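Local coordinates for Serine/threonine-protein kinase Tel1 (PDB 6SKY) that probably activates checkpoint signalling after DNA damage, as an ATM-family serine/threonine protein kinase that transfers phosphate from ATP to its substrates, at residues A1696-V1701 with S1728-Y1733. Sequence-based numbering, arbitrary orientation.
Sequences ALRTIV and SNWDPY
In the alpha-solenoid of Tel1, the loop that follows helix 1722-1726 lies against the flank of helix 1687-1706, where Ser1728 and Trp1730 meet Leu1697, Arg1698 and Val1701, one turn of that helix. No hydrogen bond joins the two segments, so van der Waals packing and one CA-H...O contact carry the meeting. The chains come closest at Ser1728, whose small side chain lets the backbone approach the helix, its CA lying 4.1 Å from Arg1698 CA. Ser1728 CB is 3.8 Å from Leu1697 O and equally near Val1701 CB. Its OG, set anti to the carbonyl carbon, bonds instead to Leu1724 O, which ties the start of the loop back to the helix before it. Ser1728 O receives the CA-H...O contact from Arg1698 CA at 3.4 Å, with 149° at the hydrogen. Branched Val1701 sets CB against this same carbonyl oxygen and CG2 beside Ser1728 CB, at 3.9 Å.

Further along, the aliphatic part of Arg1698 meets the indole obliquely. Its CD is 3.6 Å from Trp1730 CZ2, and beyond it the chain bends at chi3 (-102°). The guanidinium and ring planes stand 69° apart. A long methylene chain with a polar end suits this partly exposed border, and the indole offers it a wide hydrocarbon surface. Cutting Arg1698 back to an alanine removes CG and CD, which would probably leave Trp1730 CE2 and CZ2 without their aliphatic partner and the ring freer to turn. Trp1730 centres an inverse gamma turn in this loop, an interhelical connection packed by side-chain contact on the flank of an earlier helix of the alpha-solenoid.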
ATOM      1  N   ALA A1696      -4.118  54.104  50.739  1.00 43.42           N
ATOM      2  CA  ALA A1696      -2.886  53.385  50.442  1.00 43.42           C
ATOM      3  C   ALA A1696      -1.988  54.188  49.519  1.00 43.42           C
ATOM      4  O   ALA A1696      -0.781  54.300  49.752  1.00 43.42           O
ATOM      5  CB  ALA A1696      -3.210  52.031  49.826  1.00 43.42           C
ATOM      6  N   LEU A1697      -2.553  54.748  48.453  1.00 46.05           N
ATOM      7  CA  LEU A1697      -1.733  55.499  47.513  1.00 46.05           C
ATOM      8  C   LEU A1697      -1.154  56.750  48.156  1.00 46.05           C
ATOM      9  O   LEU A1697      -0.009  57.118  47.873  1.00 46.05           O
ATOM     10  CB  LEU A1697      -2.541  55.861  46.274  1.00 46.05           C
ATOM     11  CG  LEU A1697      -2.791  54.720  45.295  1.00 46.05           C
ATOM     12  CD1 LEU A1697      -3.612  55.204  44.124  1.00 46.05           C
ATOM     13  CD2 LEU A1697      -1.479  54.145  44.823  1.00 46.05           C
ATOM     14  N   ARG A1698      -1.918  57.419  49.022  1.00 51.17           N
ATOM     15  CA  ARG A1698      -1.381  58.590  49.705  1.00 51.17           C
ATOM     16  C   ARG A1698      -0.197  58.207  50.578  1.00 51.17           C
ATOM     17  O   ARG A1698       0.862  58.841  50.516  1.00 51.17           O
ATOM     18  CB  ARG A1698      -2.467  59.275  50.532  1.00 51.17           C
ATOM     19  CG  ARG A1698      -3.201  60.373  49.785  1.00 51.17           C
ATOM     20  CD  ARG A1698      -4.157  61.150  50.672  1.00 51.17           C
ATOM     21  NE  ARG A1698      -5.545  60.747  50.492  1.00 51.17           N
ATOM     22  CZ  ARG A1698      -6.228  60.024  51.367  1.00 51.17           C
ATOM     23  NH1 ARG A1698      -5.656  59.625  52.490  1.00 51.17           N
ATOM     24  NH2 ARG A1698      -7.485  59.701  51.120  1.00 51.17           N
ATOM     25  N   THR A1699      -0.348  57.149  51.377  1.00 50.31           N
ATOM     26  CA  THR A1699       0.765  56.693  52.206  1.00 50.31           C
ATOM     27  C   THR A1699       1.991  56.370  51.362  1.00 50.31           C
ATOM     28  O   THR A1699       3.098  56.839  51.651  1.00 50.31           O
ATOM     29  CB  THR A1699       0.356  55.469  53.015  1.00 50.31           C
ATOM     30  OG1 THR A1699      -0.751  55.805  53.854  1.00 50.31           O
ATOM     31  CG2 THR A1699       1.503  55.007  53.873  1.00 50.31           C
ATOM     32  N   ILE A1700       1.811  55.570  50.310  1.00 50.51           N
ATOM     33  CA  ILE A1700       2.944  55.127  49.503  1.00 50.51           C
ATOM     34  C   ILE A1700       3.645  56.314  48.864  1.00 50.51           C
ATOM     35  O   ILE A1700       4.866  56.463  48.974  1.00 50.51           O
ATOM     36  CB  ILE A1700       2.488  54.115  48.440  1.00 50.51           C
ATOM     37  CG1 ILE A1700       2.117  52.791  49.090  1.00 50.51           C
ATOM     38  CG2 ILE A1700       3.568  53.908  47.415  1.00 50.51           C
ATOM     39  CD1 ILE A1700       1.431  51.853  48.155  1.00 50.51           C
ATOM     40  N   VAL A1701       2.894  57.176  48.178  1.00 56.63           N
ATOM     41  CA  VAL A1701       3.536  58.250  47.432  1.00 56.63           C
ATOM     42  C   VAL A1701       4.174  59.258  48.376  1.00 56.63           C
ATOM     43  O   VAL A1701       5.251  59.790  48.092  1.00 56.63           O
ATOM     44  CB  VAL A1701       2.536  58.919  46.477  1.00 56.63           C
ATOM     45  CG1 VAL A1701       3.193  60.072  45.756  1.00 56.63           C
ATOM     46  CG2 VAL A1701       2.020  57.912  45.477  1.00 56.63           C
ATOM     47  N   SER A1728      -1.935  62.527  45.845  1.00 59.03           N
ATOM     48  CA  SER A1728      -1.467  61.513  46.777  1.00 59.03           C
ATOM     49  C   SER A1728      -0.319  62.014  47.636  1.00 59.03           C
ATOM     50  O   SER A1728       0.257  61.238  48.401  1.00 59.03           O
ATOM     51  CB  SER A1728      -1.041  60.260  46.018  1.00 59.03           C
ATOM     52  OG  SER A1728      -2.024  59.887  45.076  1.00 59.03           O
ATOM     53  N   ASN A1729       0.016  63.290  47.535  1.00 66.75           N
ATOM     54  CA  ASN A1729       1.185  63.859  48.187  1.00 66.75           C
ATOM     55  C   ASN A1729       0.723  64.799  49.291  1.00 66.75           C
ATOM     56  O   ASN A1729       0.127  65.843  49.014  1.00 66.75           O
ATOM     57  CB  ASN A1729       2.049  64.587  47.162  1.00 66.75           C
ATOM     58  CG  ASN A1729       3.365  65.032  47.725  1.00 66.75           C
ATOM     59  OD1 ASN A1729       3.726  64.679  48.844  1.00 66.75           O
ATOM     60  ND2 ASN A1729       4.101  65.808  46.949  1.00 66.75           N
ATOM     61  N   TRP A1730       0.987  64.423  50.540  1.00 70.63           N
ATOM     62  CA  TRP A1730       0.796  65.317  51.680  1.00 70.63           C
ATOM     63  C   TRP A1730       1.966  66.295  51.702  1.00 70.63           C
ATOM     64  O   TRP A1730       2.929  66.147  52.454  1.00 70.63           O
ATOM     65  CB  TRP A1730       0.725  64.536  52.980  1.00 70.63           C
ATOM     66  CG  TRP A1730      -0.451  63.667  53.152  1.00 70.63           C
ATOM     67  CD1 TRP A1730      -0.470  62.313  53.117  1.00 70.63           C
ATOM     68  CD2 TRP A1730      -1.787  64.081  53.435  1.00 70.63           C
ATOM     69  NE1 TRP A1730      -1.739  61.850  53.347  1.00 70.63           N
ATOM     70  CE2 TRP A1730      -2.567  62.920  53.546  1.00 70.63           C
ATOM     71  CE3 TRP A1730      -2.402  65.322  53.597  1.00 70.63           C
ATOM     72  CZ2 TRP A1730      -3.926  62.963  53.813  1.00 70.63           C
ATOM     73  CZ3 TRP A1730      -3.749  65.359  53.858  1.00 70.63           C
ATOM     74  CH2 TRP A1730      -4.497  64.191  53.963  1.00 70.63           C
ATOM     75  N   ASP A1731       1.881  67.322  50.849  1.00 80.12           N
ATOM     76  CA  ASP A1731       3.057  68.163  50.623  1.00 80.12           C
ATOM     77  C   ASP A1731       3.401  68.997  51.852  1.00 80.12           C
ATOM     78  O   ASP A1731       4.526  68.873  52.366  1.00 80.12           O
ATOM     79  CB  ASP A1731       2.867  69.002  49.357  1.00 80.12           C
ATOM     80  CG  ASP A1731       4.170  69.571  48.833  1.00 80.12           C
ATOM     81  OD1 ASP A1731       5.222  69.322  49.458  1.00 80.12           O
ATOM     82  OD2 ASP A1731       4.143  70.264  47.796  1.00 80.12           O
ATOM     83  N   PRO A1732       2.514  69.862  52.374  1.00 84.20           N
ATOM     84  CA  PRO A1732       2.841  70.529  53.639  1.00 84.20           C
ATOM     85  C   PRO A1732       2.530  69.661  54.846  1.00 84.20           C
ATOM     86  O   PRO A1732       3.265  69.666  55.835  1.00 84.20           O
ATOM     87  CB  PRO A1732       1.955  71.783  53.623  1.00 84.20           C
ATOM     88  CG  PRO A1732       1.232  71.767  52.306  1.00 84.20           C
ATOM     89  CD  PRO A1732       1.228  70.349  51.855  1.00 84.20           C
ATOM     90  N   TYR A1733       1.447  68.899  54.764  1.00 84.08           N
ATOM     91  CA  TYR A1733       0.848  68.285  55.939  1.00 84.08           C
ATOM     92  C   TYR A1733       1.534  66.964  56.261  1.00 84.08           C
ATOM     93  O   TYR A1733       2.608  66.643  55.748  1.00 84.08           O
ATOM     94  CB  TYR A1733      -0.651  68.109  55.730  1.00 84.08           C
ATOM     95  CG  TYR A1733      -1.352  69.387  55.346  1.00 84.08           C
ATOM     96  CD1 TYR A1733      -1.556  69.712  54.015  1.00 84.08           C
ATOM     97  CD2 TYR A1733      -1.797  70.274  56.312  1.00 84.08           C
ATOM     98  CE1 TYR A1733      -2.187  70.878  53.657  1.00 84.08           C
ATOM     99  CE2 TYR A1733      -2.430  71.443  55.965  1.00 84.08           C
ATOM    100  CZ  TYR A1733      -2.622  71.742  54.633  1.00 84.08           C
ATOM    101  OH  TYR A1733      -3.255  72.909  54.274  1.00 84.08           O
TER